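Local coordinates for protein D-glycerate 3-kinase (Cryptococcus neoformans var. grubii serotype A, PDB 6CKG) that probably phosphorylates D-glycerate at its 3-hydroxyl with ATP as phosphate donor, at residues C247-Q252 with L314-N319; L149-K154 with E166-Q171; G187-D192 with S230-L235; K129-R134 with G172-V177; L241-D246 with T306-G311. One frame throughout, in Å; residues are numbered along the deposited sequence.

Contact 1: C247-Q252 with L314-N319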
# COMPACT_ATOMS: atom_id res chain seq x y z
N CYS A 247 13.64 2.18 -0.20
CA CYS A 247 13.79 0.89 0.45
C CYS A 247 12.39 0.41 0.83
O CYS A 247 11.41 1.14 0.70
CB CYS A 247 14.73 0.99 1.67
SG CYS A 247 14.10 2.08 2.99
N PHE A 248 12.29 -0.83 1.30
CA PHE A 248 10.97 -1.45 1.35
C PHE A 248 10.86 -2.39 2.54
O PHE A 248 11.78 -3.15 2.85
CB PHE A 248 10.69 -2.24 0.05
CG PHE A 248 9.23 -2.31 -0.34
CD1 PHE A 248 8.37 -3.18 0.29
CD2 PHE A 248 8.72 -1.50 -1.35
CE1 PHE A 248 7.01 -3.28 -0.09
CE2 PHE A 248 7.37 -1.57 -1.74
CZ PHE A 248 6.52 -2.48 -1.10
N VAL A 249 9.69 -2.35 3.18
CA VAL A 249 9.34 -3.26 4.27
C VAL A 249 8.05 -3.96 3.88
O VAL A 249 7.06 -3.29 3.54
CB VAL A 249 9.15 -2.52 5.61
CG1 VAL A 249 8.76 -3.49 6.72
CG2 VAL A 249 10.44 -1.75 5.99
N GLN A 250 8.04 -5.29 3.93
CA GLN A 250 6.85 -6.06 3.56
C GLN A 250 6.44 -7.01 4.68
O GLN A 250 7.29 -7.69 5.26
CB GLN A 250 7.09 -6.85 2.26
CG GLN A 250 5.96 -7.82 1.94
CD GLN A 250 6.22 -8.65 0.69
OE1 GLN A 250 7.25 -9.31 0.57
NE2 GLN A 250 5.30 -8.59 -0.26
N ILE A 251 5.15 -7.03 5.00
CA ILE A 251 4.59 -8.02 5.91
C ILE A 251 3.89 -9.06 5.06
O ILE A 251 2.90 -8.76 4.38
CB ILE A 251 3.63 -7.38 6.92
CG1 ILE A 251 4.33 -6.26 7.69
CG2 ILE A 251 3.12 -8.43 7.88
CD1 ILE A 251 3.40 -5.40 8.53
N GLN A 252 4.40 -10.29 5.06
CA GLN A 252 3.89 -11.35 4.20
C GLN A 252 3.28 -12.44 5.06
O GLN A 252 4.01 -13.06 5.86
CB GLN A 252 5.01 -11.92 3.33
CG GLN A 252 4.57 -13.02 2.39
CD GLN A 252 5.73 -13.57 1.61
OE1 GLN A 252 6.07 -13.07 0.53
NE2 GLN A 252 6.36 -14.60 2.15
N LEU A 314 13.20 -5.54 3.42
CA LEU A 314 13.07 -6.38 4.60
C LEU A 314 11.67 -6.97 4.62
O LEU A 314 10.68 -6.23 4.54
CB LEU A 314 13.32 -5.59 5.89
CG LEU A 314 13.02 -6.29 7.22
CD1 LEU A 314 13.98 -7.50 7.44
CD2 LEU A 314 13.12 -5.28 8.36
N ARG A 315 11.59 -8.29 4.72
CA ARG A 315 10.32 -8.99 4.74
C ARG A 315 10.13 -9.67 6.08
O ARG A 315 11.03 -10.37 6.55
CB ARG A 315 10.24 -10.05 3.63
CG ARG A 315 9.05 -11.01 3.78
CD ARG A 315 8.98 -12.03 2.62
NE ARG A 315 9.00 -11.34 1.33
CZ ARG A 315 10.00 -11.41 0.46
NH1 ARG A 315 11.05 -12.18 0.72
NH2 ARG A 315 9.94 -10.73 -0.67
N PHE A 316 8.97 -9.46 6.70
CA PHE A 316 8.56 -10.21 7.87
C PHE A 316 7.55 -11.26 7.42
O PHE A 316 6.56 -10.92 6.77
CB PHE A 316 7.91 -9.32 8.93
CG PHE A 316 8.82 -8.27 9.50
CD1 PHE A 316 9.72 -8.59 10.51
CD2 PHE A 316 8.76 -6.97 9.05
CE1 PHE A 316 10.56 -7.62 11.04
CE2 PHE A 316 9.59 -5.99 9.58
CZ PHE A 316 10.49 -6.31 10.58
N ILE A 317 7.80 -12.51 7.77
CA ILE A 317 6.88 -13.60 7.49
C ILE A 317 6.14 -13.89 8.79
O ILE A 317 6.77 -14.16 9.81
CB ILE A 317 7.61 -14.84 6.96
CG1 ILE A 317 8.35 -14.47 5.67
CG2 ILE A 317 6.65 -16.00 6.77
CD1 ILE A 317 9.18 -15.57 5.08
N VAL A 318 4.81 -13.81 8.76
CA VAL A 318 4.03 -13.88 9.99
C VAL A 318 3.04 -15.04 9.93
O VAL A 318 2.58 -15.45 8.85
CB VAL A 318 3.30 -12.54 10.26
CG1 VAL A 318 4.31 -11.41 10.44
CG2 VAL A 318 2.35 -12.22 9.12
N ASN A 319 2.70 -15.58 11.10
CA ASN A 319 1.68 -16.61 11.19
C ASN A 319 0.32 -15.94 11.38
O ASN A 319 0.19 -14.72 11.34
CB ASN A 319 2.00 -17.63 12.29
CG ASN A 319 2.08 -17.01 13.68
OD1 ASN A 319 1.61 -15.89 13.93
ND2 ASN A 319 2.68 -17.75 14.61
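Phe248 to Gln252 and Leu314 to Val318 run side by side as parallel strands, their axes 4.7 Å apart and within 13° of parallel, joined by five backbone hydrogen bonds that pass back and forth between the strands. The ladder begins with Leu314 N to Phe248 O and ends with Val318 N to Gln252 O, the latter longer at 3.1 Å; between them Gln250 and Phe316 each bond through both N and O. On the face bearing Gln250, Gln252 and Arg315 the pairing is largely polar, with Ile317 alongside Gln252. Gln250 and Arg315 lie alongside each other, and OE1 of Gln250 accepts from NE of Arg315 at 2.8 Å, close to the guanidinium plane although the amide is turned 51° from it; a weak bond from NH2 reaches the same oxygen. The arginine chain bends at chi3, which swings NE toward the glutamine. Gln252 passes across this chain with its amide 13° from the guanidinium plane, its CD packing 3.7 Å from Arg315 CD. Salt bridges to Glu328 and Asp303 hold the other guanidinium nitrogens, while NE2 of Gln250 bonds to Gln53, so the buried polar ends are tied on several sides. The other face is apolar: Val249 CG1 meets the edge of the Phe316 ring, 3.9 Å from CE2, and Ile251 CG2 touches both methyls of Val318. Helix 19-38 packs against Ile251 and Phe316. Strand 48-53 flanks 247-253 on its far side, and 324-329 runs antiparallel beyond 313-318, placing this pair within the mainly parallel sheet of an alpha/beta fold, consistent with the P-loop kinases.

Contact 2: L149-K154 with E166-Q171. With EDO (1,2-ethanediol), chain C.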
# COMPACT_ATOMS: atom_id res chain seq x y z
N LEU A 149 -0.91 17.10 2.73
CA LEU A 149 -1.30 15.78 2.27
C LEU A 149 -2.81 15.56 2.40
O LEU A 149 -3.44 16.07 3.33
CB LEU A 149 -0.56 14.69 3.05
CG LEU A 149 0.96 14.83 3.02
CD1 LEU A 149 1.63 13.76 3.86
CD2 LEU A 149 1.48 14.77 1.59
N PRO A 150 -3.41 14.81 1.48
CA PRO A 150 -4.87 14.64 1.50
C PRO A 150 -5.29 13.64 2.57
O PRO A 150 -4.51 12.83 3.07
CB PRO A 150 -5.19 14.10 0.10
CG PRO A 150 -3.96 13.31 -0.26
CD PRO A 150 -2.80 14.14 0.32
N ILE A 151 -6.57 13.75 2.94
CA ILE A 151 -7.23 12.82 3.84
C ILE A 151 -8.48 12.31 3.12
O ILE A 151 -9.23 13.11 2.56
CB ILE A 151 -7.61 13.49 5.17
CG1 ILE A 151 -6.35 13.89 5.94
CG2 ILE A 151 -8.50 12.57 6.00
CD1 ILE A 151 -6.62 14.73 7.19
N TYR A 152 -8.70 11.00 3.15
CA TYR A 152 -9.85 10.39 2.51
C TYR A 152 -10.83 9.90 3.57
O TYR A 152 -10.43 9.16 4.49
CB TYR A 152 -9.41 9.26 1.58
CG TYR A 152 -10.51 8.67 0.70
CD1 TYR A 152 -10.83 9.24 -0.55
CD2 TYR A 152 -11.23 7.56 1.12
CE1 TYR A 152 -11.83 8.70 -1.36
CE2 TYR A 152 -12.22 7.00 0.30
CZ TYR A 152 -12.51 7.58 -0.93
OH TYR A 152 -13.48 7.03 -1.72
N ASP A 153 -12.09 10.31 3.47
CA ASP A 153 -13.12 9.97 4.46
C ASP A 153 -14.00 8.89 3.84
O ASP A 153 -14.88 9.17 3.02
CB ASP A 153 -13.91 11.21 4.88
CG ASP A 153 -14.98 10.90 5.92
OD1 ASP A 153 -15.31 9.73 6.16
OD2 ASP A 153 -15.50 11.87 6.50
N LYS A 154 -13.76 7.64 4.25
CA LYS A 154 -14.45 6.51 3.65
C LYS A 154 -15.94 6.48 3.95
O LYS A 154 -16.66 5.73 3.30
CB LYS A 154 -13.80 5.21 4.14
CG LYS A 154 -12.32 5.14 3.81
CD LYS A 154 -11.69 3.82 4.24
CE LYS A 154 -10.34 3.63 3.54
NZ LYS A 154 -9.55 2.56 4.18
N GLU A 166 -10.36 18.23 5.06
CA GLU A 166 -9.21 18.32 5.96
C GLU A 166 -7.94 17.84 5.26
O GLU A 166 -7.99 16.97 4.39
CB GLU A 166 -9.46 17.47 7.21
CG GLU A 166 -10.82 17.67 7.86
CD GLU A 166 -10.80 18.74 8.94
OE1 GLU A 166 -11.67 18.69 9.83
OE2 GLU A 166 -9.91 19.61 8.90
N VAL A 167 -6.80 18.41 5.65
CA VAL A 167 -5.49 17.99 5.13
C VAL A 167 -4.52 17.77 6.29
O VAL A 167 -4.75 18.20 7.42
CB VAL A 167 -4.88 19.00 4.13
CG1 VAL A 167 -5.78 19.19 2.92
CG2 VAL A 167 -4.55 20.33 4.80
N VAL A 168 -3.41 17.10 5.97
CA VAL A 168 -2.28 16.92 6.89
C VAL A 168 -1.18 17.91 6.51
O VAL A 168 -0.73 17.93 5.36
CB VAL A 168 -1.76 15.47 6.84
CG1 VAL A 168 -0.49 15.31 7.68
CG2 VAL A 168 -2.84 14.52 7.30
N GLU A 169 -0.74 18.72 7.47
CA GLU A 169 0.32 19.68 7.25
C GLU A 169 1.67 19.07 7.61
O GLU A 169 1.84 18.56 8.72
CB GLU A 169 0.10 20.95 8.08
CG GLU A 169 -0.99 21.88 7.55
CD GLU A 169 -0.62 22.51 6.23
OE1 GLU A 169 0.59 22.70 5.97
OE2 GLU A 169 -1.54 22.80 5.44
N VAL A 170 2.61 19.11 6.67
CA VAL A 170 3.95 18.57 6.88
C VAL A 170 4.93 19.73 6.93
O VAL A 170 4.92 20.61 6.05
CB VAL A 170 4.33 17.56 5.78
CG1 VAL A 170 5.78 17.07 5.96
CG2 VAL A 170 3.36 16.38 5.79
N GLN A 171 5.76 19.76 7.96
CA GLN A 171 6.77 20.79 8.14
C GLN A 171 8.14 20.12 8.04
O GLN A 171 8.47 19.25 8.85
CB GLN A 171 6.62 21.49 9.49
CG GLN A 171 7.74 22.47 9.83
CD GLN A 171 7.78 23.65 8.88
OE1 GLN A 171 6.91 24.52 8.92
NE2 GLN A 171 8.79 23.67 8.01
C1 EDO C . -2.21 11.90 5.13
O1 EDO C . -3.62 11.62 5.28
C2 EDO C . -1.67 11.14 3.93
O2 EDO C . -1.83 9.73 4.16
O HOH W 1 -7.84 16.13 1.92
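Leu149 faces Val168 in an antiparallel hydrogen-bonded pair, each backbone N giving a 2.8 Å bond to the other residue's O. Its CG stands anti to the carbonyl carbon (chi1 -55°), and from there CD1 reaches obliquely across to Val170 CG2, 3.7 Å away. The carbonyl oxygen of Pro150 takes a 2.7 Å hydrogen bond from O1 of an ethanediol molecule, probably from the crystallisation liquor; C1 of the diol rests against Val168 CG2. The strands run at 146° to each other; direct pairing is interrupted between Ile151 and Glu166 and resumes with the backbone bond of Ile151 to Ser164. A water links the strands at the interruption, accepting from Ile151 N at 2.9 Å and donating to Glu166 O. The Ile151 side chain reaches across to the partner strand: CD1 lies 3.8 Å from Val168 CG2, the two side chains meeting at about a right angle, and also touches CB of Glu166. The two strands form a beta hairpin set apart from the main sheet; helix 118-129 packs against it through Leu149, Pro150 and Val170, and the diol bridges from Pro150 to Ser83, at the end of strand 79-83, and Asp86 just beyond.

Contact 3: G187-D192 with S230-L235; sequences GPLSND and SINQNL
The backbone oxygen of Leu189 receives two donors, ND2 of Asn232 at 2.9 Å and, from the next turn of that helix, NH2 of Arg236. The same asparagine also reads the amide of Leu189: its OD1 accepts from Leu189 N at 2.7 Å, nearly straight (173°) and on a lone pair in the carbonyl plane. With CG anti to the backbone N (chi1 -172°), the carboxamide reaches out from the helix and lies along the loop, gripping both polar backbone groups of one residue. Leu189 O lies in the Asn232 amide plane, but ND2 itself stands 33° out of the plane of that carbonyl. The contact thus ties the connection between strand 176-180 and helix 191-204 to the flank of helix 225-236. Ser190 is the N-cap of the former helix, its OG bonded to Lys193 N. One residue on, Asn191 OD1 takes a bond from Arg236 and meets Asn232 ND2 through a bridging water, which lies 2.9 Å from each of these two atoms. Apolar contact continues toward Gly187. Leu235 CD2 presses on the peptide link before Pro188, 3.4 Å from both Gly187 C and Pro188 N, and the leucine and proline side chains cross at about a right angle, with Phe298 of helix 281-298 also touching Leu235.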
# COMPACT_ATOMS: atom_id res chain seq x y z
N GLY A 187 3.55 -5.20 -8.93
CA GLY A 187 4.03 -5.06 -10.29
C GLY A 187 3.08 -5.61 -11.35
O GLY A 187 2.45 -6.66 -11.18
N PRO A 188 2.94 -4.89 -12.46
CA PRO A 188 2.11 -5.38 -13.57
C PRO A 188 2.78 -6.56 -14.26
O PRO A 188 3.97 -6.82 -14.10
CB PRO A 188 2.03 -4.18 -14.50
CG PRO A 188 3.37 -3.50 -14.29
CD PRO A 188 3.61 -3.62 -12.80
N LEU A 189 1.99 -7.26 -15.07
CA LEU A 189 2.46 -8.42 -15.81
C LEU A 189 2.47 -8.13 -17.31
O LEU A 189 1.72 -7.27 -17.79
CB LEU A 189 1.59 -9.66 -15.55
CG LEU A 189 1.38 -10.04 -14.08
CD1 LEU A 189 0.32 -11.13 -13.91
CD2 LEU A 189 2.70 -10.45 -13.44
N SER A 190 3.31 -8.85 -18.04
CA SER A 190 3.11 -8.90 -19.48
C SER A 190 1.75 -9.54 -19.75
O SER A 190 1.21 -10.26 -18.91
CB SER A 190 4.22 -9.70 -20.17
OG SER A 190 4.09 -11.07 -19.87
N ASN A 191 1.19 -9.23 -20.91
CA ASN A 191 -0.09 -9.85 -21.27
C ASN A 191 0.01 -11.37 -21.21
O ASN A 191 -0.85 -12.04 -20.64
CB ASN A 191 -0.52 -9.38 -22.67
CG ASN A 191 -0.81 -7.90 -22.70
OD1 ASN A 191 -0.91 -7.25 -21.65
ND2 ASN A 191 -0.95 -7.35 -23.90
N ASP A 192 1.10 -11.93 -21.77
CA ASP A 192 1.27 -13.38 -21.82
C ASP A 192 1.34 -13.97 -20.42
O ASP A 192 0.83 -15.07 -20.17
CB ASP A 192 2.53 -13.74 -22.60
CG ASP A 192 2.46 -13.37 -24.06
OD1 ASP A 192 1.39 -12.91 -24.55
OD2 ASP A 192 3.49 -13.53 -24.74
N SER A 230 -7.58 -5.09 -17.47
CA SER A 230 -7.77 -3.67 -17.18
C SER A 230 -7.04 -3.25 -15.91
O SER A 230 -6.36 -2.23 -15.87
CB SER A 230 -9.26 -3.35 -17.07
OG SER A 230 -9.94 -3.63 -18.28
N ILE A 231 -7.20 -4.03 -14.83
CA ILE A 231 -6.48 -3.69 -13.60
C ILE A 231 -4.97 -3.73 -13.84
O ILE A 231 -4.22 -2.86 -13.37
CB ILE A 231 -6.89 -4.64 -12.46
CG1 ILE A 231 -8.41 -4.61 -12.27
CG2 ILE A 231 -6.15 -4.28 -11.16
CD1 ILE A 231 -8.97 -3.21 -11.96
N ASN A 232 -4.50 -4.75 -14.58
CA ASN A 232 -3.09 -4.87 -14.93
C ASN A 232 -2.59 -3.62 -15.66
O ASN A 232 -1.53 -3.08 -15.34
CB ASN A 232 -2.88 -6.11 -15.81
CG ASN A 232 -1.42 -6.44 -16.06
OD1 ASN A 232 -0.61 -6.43 -15.14
ND2 ASN A 232 -1.07 -6.76 -17.31
N GLN A 233 -3.34 -3.18 -16.68
CA GLN A 233 -2.97 -1.99 -17.43
C GLN A 233 -2.98 -0.75 -16.54
O GLN A 233 -2.13 0.14 -16.69
CB GLN A 233 -3.93 -1.80 -18.60
CG GLN A 233 -3.38 -0.91 -19.69
CD GLN A 233 -2.26 -1.58 -20.45
OE1 GLN A 233 -2.26 -2.80 -20.61
NE2 GLN A 233 -1.29 -0.80 -20.91
N ASN A 234 -3.97 -0.66 -15.65
CA ASN A 234 -3.99 0.42 -14.67
C ASN A 234 -2.73 0.40 -13.81
O ASN A 234 -2.15 1.46 -13.53
CB ASN A 234 -5.23 0.29 -13.78
CG ASN A 234 -6.51 0.61 -14.52
OD1 ASN A 234 -6.49 0.98 -15.69
ND2 ASN A 234 -7.63 0.44 -13.84
N LEU A 235 -2.27 -0.79 -13.42
CA LEU A 235 -1.12 -0.89 -12.52
C LEU A 235 0.18 -0.42 -13.18
O LEU A 235 1.08 0.07 -12.49
CB LEU A 235 -0.97 -2.32 -12.02
CG LEU A 235 0.10 -2.58 -10.97
CD1 LEU A 235 -0.14 -1.73 -9.69
CD2 LEU A 235 0.13 -4.06 -10.64
O HOH W 2 -2.84 -6.58 -19.63

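Contact 4: K129-R134 with G172-V177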
# COMPACT_ATOMS: atom_id res chain seq x y z
N LYS A 129 9.85 14.83 -1.21
CA LYS A 129 11.24 14.50 -1.52
C LYS A 129 12.11 15.75 -1.70
O LYS A 129 13.33 15.66 -1.55
CB LYS A 129 11.31 13.61 -2.75
CG LYS A 129 10.85 12.17 -2.47
CD LYS A 129 10.76 11.32 -3.73
CE LYS A 129 12.13 10.88 -4.23
NZ LYS A 129 12.51 9.54 -3.70
N SER A 130 11.52 16.91 -1.99
CA SER A 130 12.24 18.17 -2.06
C SER A 130 12.10 18.99 -0.78
O SER A 130 12.56 20.14 -0.75
CB SER A 130 11.74 18.99 -3.25
OG SER A 130 10.43 19.47 -3.03
N ILE A 131 11.49 18.44 0.26
CA ILE A 131 11.15 19.26 1.42
C ILE A 131 12.37 19.69 2.24
O ILE A 131 12.27 20.64 3.03
CB ILE A 131 10.11 18.51 2.29
CG1 ILE A 131 9.27 19.49 3.10
CG2 ILE A 131 10.80 17.48 3.20
CD1 ILE A 131 7.99 18.86 3.62
N ASN A 132 13.53 19.04 2.08
CA ASN A 132 14.72 19.46 2.80
C ASN A 132 15.55 20.49 2.04
O ASN A 132 16.56 20.97 2.57
CB ASN A 132 15.61 18.26 3.14
CG ASN A 132 14.90 17.23 3.98
OD1 ASN A 132 13.97 17.55 4.72
ND2 ASN A 132 15.34 15.97 3.89
N ASP A 133 15.15 20.82 0.81
CA ASP A 133 15.93 21.75 0.00
C ASP A 133 15.94 23.13 0.65
O ASP A 133 14.93 23.59 1.18
CB ASP A 133 15.36 21.86 -1.41
CG ASP A 133 15.59 20.62 -2.23
OD1 ASP A 133 16.19 19.65 -1.71
OD2 ASP A 133 15.16 20.62 -3.40
N ARG A 134 17.10 23.77 0.61
CA ARG A 134 17.25 25.12 1.14
C ARG A 134 17.67 26.08 0.04
O ARG A 134 16.87 26.91 -0.41
CB ARG A 134 18.26 25.14 2.29
CG ARG A 134 17.86 24.26 3.47
CD ARG A 134 18.78 24.42 4.68
NE ARG A 134 20.16 24.01 4.43
CZ ARG A 134 20.99 23.60 5.39
NH1 ARG A 134 20.58 23.52 6.65
NH2 ARG A 134 22.24 23.24 5.08
N GLY A 172 8.91 20.52 7.04
CA GLY A 172 10.26 20.03 6.91
C GLY A 172 11.16 20.68 7.93
O GLY A 172 10.79 21.63 8.61
N PRO A 173 12.39 20.16 8.05
CA PRO A 173 12.95 19.05 7.28
C PRO A 173 12.41 17.70 7.72
O PRO A 173 11.85 17.60 8.81
CB PRO A 173 14.46 19.15 7.56
CG PRO A 173 14.53 19.72 8.94
CD PRO A 173 13.37 20.71 9.01
N ILE A 174 12.56 16.68 6.88
CA ILE A 174 12.03 15.35 7.12
C ILE A 174 13.15 14.34 6.89
O ILE A 174 13.83 14.38 5.86
CB ILE A 174 10.83 15.04 6.20
CG1 ILE A 174 9.63 15.96 6.51
CG2 ILE A 174 10.40 13.58 6.30
CD1 ILE A 174 9.08 15.80 7.92
N ASP A 175 13.34 13.44 7.86
CA ASP A 175 14.34 12.37 7.69
C ASP A 175 13.80 11.22 6.85
O ASP A 175 14.54 10.65 6.03
CB ASP A 175 14.76 11.83 9.06
CG ASP A 175 15.43 12.89 9.92
OD1 ASP A 175 16.58 13.28 9.62
OD2 ASP A 175 14.80 13.32 10.90
N VAL A 176 12.55 10.84 7.07
CA VAL A 176 12.01 9.59 6.54
C VAL A 176 10.57 9.82 6.13
O VAL A 176 9.79 10.42 6.87
CB VAL A 176 12.08 8.46 7.59
CG1 VAL A 176 11.37 7.19 7.09
CG2 VAL A 176 13.53 8.16 7.97
N VAL A 177 10.21 9.35 4.94
CA VAL A 177 8.83 9.27 4.49
C VAL A 177 8.42 7.81 4.49
O VAL A 177 9.08 6.97 3.86
CB VAL A 177 8.64 9.90 3.09
CG1 VAL A 177 7.23 9.60 2.52
CG2 VAL A 177 8.87 11.41 3.16
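Asn132 extends its side chain from CB toward the backbone of Ile174, with CG placed beside its own backbone N (chi1 -59°). CG lies 3.6 Å from Ile174 O, and the two arms of the carboxamide divide there. OD1 takes Ile174 N at 2.7 Å on a lone pair in the carbonyl plane, with an N-H...O angle of 165°; it also comes close to Pro173, 3.1 Å from its CA, and touches its CB. ND2 donates to Ile174 O at 2.9 Å, the oxygen lying within 4° of the amide plane. The second hydrogen of this nitrogen is used as well, since ND2 also bonds to Cys45 O, and the buried amide is thereby held in its rotation by three backbone groups. Asn132 belongs to a type I beta turn, Ser130 to Asp133, that follows helix 118-129, whereas Gly172 to Asp175 links the hairpin strand 162-171 to strand 176-180 of the central sheet through a cis peptide bond before Pro173. The contact therefore clips the end of the helix to the entry of a sheet strand. Beside Asn132, Ile131 points its side chain to the same linker: CG2 packs 3.8 Å from Ile174 CG1, the chains meeting at a slant, and CD1 comes to 3.9 Å from Gly172 N. Farther along the linker, Asp175 forms a salt bridge with Arg36 and accepts from the backbone N of Arg78.

Contact 5: L241-D246 with T306-G311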
# COMPACT_ATOMS: atom_id res chain seq x y z
N LEU A 241 5.59 6.11 -9.73
CA LEU A 241 5.44 6.28 -8.29
C LEU A 241 6.31 5.29 -7.52
O LEU A 241 7.00 5.66 -6.56
CB LEU A 241 3.97 6.08 -7.91
CG LEU A 241 3.17 7.00 -7.01
CD1 LEU A 241 2.21 6.14 -6.17
CD2 LEU A 241 4.04 7.90 -6.14
N TRP A 242 6.26 4.01 -7.91
CA TRP A 242 7.09 3.01 -7.24
C TRP A 242 8.56 3.37 -7.30
O TRP A 242 9.32 3.11 -6.34
CB TRP A 242 6.88 1.63 -7.86
CG TRP A 242 5.50 1.01 -7.79
CD1 TRP A 242 5.06 -0.05 -8.56
CD2 TRP A 242 4.39 1.35 -6.93
NE1 TRP A 242 3.77 -0.38 -8.23
CE2 TRP A 242 3.32 0.47 -7.26
CE3 TRP A 242 4.19 2.32 -5.93
CZ2 TRP A 242 2.10 0.51 -6.61
CZ3 TRP A 242 2.95 2.36 -5.30
CH2 TRP A 242 1.92 1.47 -5.65
N ASP A 243 9.00 3.94 -8.42
CA ASP A 243 10.42 4.24 -8.61
C ASP A 243 10.93 5.34 -7.69
O ASP A 243 12.14 5.57 -7.64
CB ASP A 243 10.69 4.62 -10.07
CG ASP A 243 10.68 3.41 -11.01
OD1 ASP A 243 10.74 2.25 -10.54
OD2 ASP A 243 10.61 3.62 -12.24
N GLN A 244 10.04 6.05 -6.99
CA GLN A 244 10.43 7.06 -6.01
C GLN A 244 10.77 6.45 -4.66
O GLN A 244 11.30 7.16 -3.79
CB GLN A 244 9.30 8.07 -5.87
CG GLN A 244 9.06 8.89 -7.13
CD GLN A 244 9.94 10.13 -7.16
OE1 GLN A 244 11.16 10.03 -7.27
NE2 GLN A 244 9.32 11.31 -7.03
N ILE A 245 10.52 5.16 -4.47
CA ILE A 245 10.76 4.47 -3.21
C ILE A 245 12.22 4.01 -3.13
O ILE A 245 12.74 3.39 -4.06
CB ILE A 245 9.80 3.29 -3.06
CG1 ILE A 245 8.35 3.81 -3.06
CG2 ILE A 245 10.13 2.46 -1.84
CD1 ILE A 245 7.27 2.70 -3.01
N ASP A 246 12.86 4.28 -1.99
CA ASP A 246 14.27 3.95 -1.78
C ASP A 246 14.48 2.57 -1.16
O ASP A 246 15.42 1.86 -1.53
CB ASP A 246 14.94 4.99 -0.87
CG ASP A 246 14.87 6.39 -1.44
OD1 ASP A 246 15.17 6.55 -2.64
OD2 ASP A 246 14.53 7.33 -0.70
N THR A 306 14.31 -5.39 -11.17
CA THR A 306 14.24 -4.02 -11.69
C THR A 306 13.75 -2.97 -10.69
O THR A 306 13.74 -1.78 -11.05
CB THR A 306 13.33 -3.98 -12.92
OG1 THR A 306 12.03 -4.44 -12.55
CG2 THR A 306 13.88 -4.89 -14.04
N THR A 307 13.34 -3.34 -9.48
CA THR A 307 12.74 -2.33 -8.60
C THR A 307 13.80 -1.37 -8.06
O THR A 307 14.99 -1.66 -8.01
CB THR A 307 12.03 -2.96 -7.41
OG1 THR A 307 13.02 -3.54 -6.54
CG2 THR A 307 11.02 -4.02 -7.87
N SER A 308 13.33 -0.20 -7.62
CA SER A 308 14.25 0.79 -7.09
C SER A 308 14.76 0.39 -5.71
O SER A 308 15.81 0.89 -5.28
CB SER A 308 13.59 2.16 -7.06
OG SER A 308 12.35 2.10 -6.38
N TRP A 309 14.06 -0.51 -5.01
CA TRP A 309 14.46 -0.97 -3.69
C TRP A 309 15.11 -2.34 -3.70
O TRP A 309 15.29 -2.95 -2.64
CB TRP A 309 13.24 -1.00 -2.76
CG TRP A 309 12.10 -1.83 -3.29
CD1 TRP A 309 11.92 -3.17 -3.15
CD2 TRP A 309 10.98 -1.35 -4.06
NE1 TRP A 309 10.76 -3.56 -3.77
CE2 TRP A 309 10.16 -2.46 -4.33
CE3 TRP A 309 10.58 -0.09 -4.51
CZ2 TRP A 309 8.97 -2.36 -5.06
CZ3 TRP A 309 9.41 0.02 -5.24
CH2 TRP A 309 8.61 -1.11 -5.50
N ARG A 310 15.45 -2.86 -4.88
CA ARG A 310 16.11 -4.16 -4.97
C ARG A 310 17.38 -4.16 -4.14
O ARG A 310 18.21 -3.26 -4.27
CB ARG A 310 16.43 -4.47 -6.43
CG ARG A 310 17.27 -5.74 -6.65
CD ARG A 310 16.47 -6.98 -6.30
NE ARG A 310 16.86 -8.12 -7.11
CZ ARG A 310 16.19 -9.26 -7.16
NH1 ARG A 310 15.09 -9.41 -6.44
NH2 ARG A 310 16.61 -10.25 -7.95
N GLY A 311 17.54 -5.17 -3.28
CA GLY A 311 18.66 -5.22 -2.35
C GLY A 311 18.47 -4.41 -1.08
O GLY A 311 19.33 -4.46 -0.19
O HOH W 3 10.67 0.74 -8.32
O HOH W 4 13.11 1.12 -11.28
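Trp309 turns the benzo end of its indole toward the 242-245 turn, its CG lying between the backbone N and the carbonyl carbon (chi1 55°). Trp242 O meets the ring at its edge, in plane and 3.3 Å from CZ3, while CB of Trp242 lies against CZ3 and CH2. Ile245 approaches the same end aslant, with CG2 3.7 Å from CE3. One face of the indole is covered within its own loop by CB of Thr307, 3.6 Å above the ring plane and over its centre. The two tryptophans look to different neighbours with their polar ends: NE1 of Trp309 bonds to Ile302 O, and NE1 of Trp242 to Phe186 O. Next to the indole, Ser308 points back to the turn, its OG donating to Ile245 O at 2.7 Å in the carbonyl plane. Two waters add to the polar link: Asp243 OD1 accepts from both at 2.7 Å; one in turn accepts from Ser308 N, and the other donates to Thr306 O. Two type I beta turns, Trp242-Ile245 and Thr307-Arg310, are thus set against each other where the chain enters strands 247-253 and 313-318, fastening the loops leading into two neighbouring parallel strands of an alpha/beta sheet.

Contact 5 lies in the two loops that lead into the strands paired in contact 1, and CE2 of Trp309 comes 3.4 Å from CD2 of Phe248. Contact 4 joins contact 5 through Lys129, whose NZ probably hydrogen-bonds to Gln244 O at 2.7 Å, and meets the hairpin of contact 2 where Ile131 CD1 packs 3.7 Å from Val170 CG1. Contact 3 stands apart, its centre about 18 Å from that of contact 5, though nearest atoms approach to about 4 Å. The centres of contacts 1 and 2, on opposite sides of the chain's centre, are about 27 Å apart. Ethanediol molecules lie beside contact 2 and about 4 Å from the Ile251 side chain of contact 1.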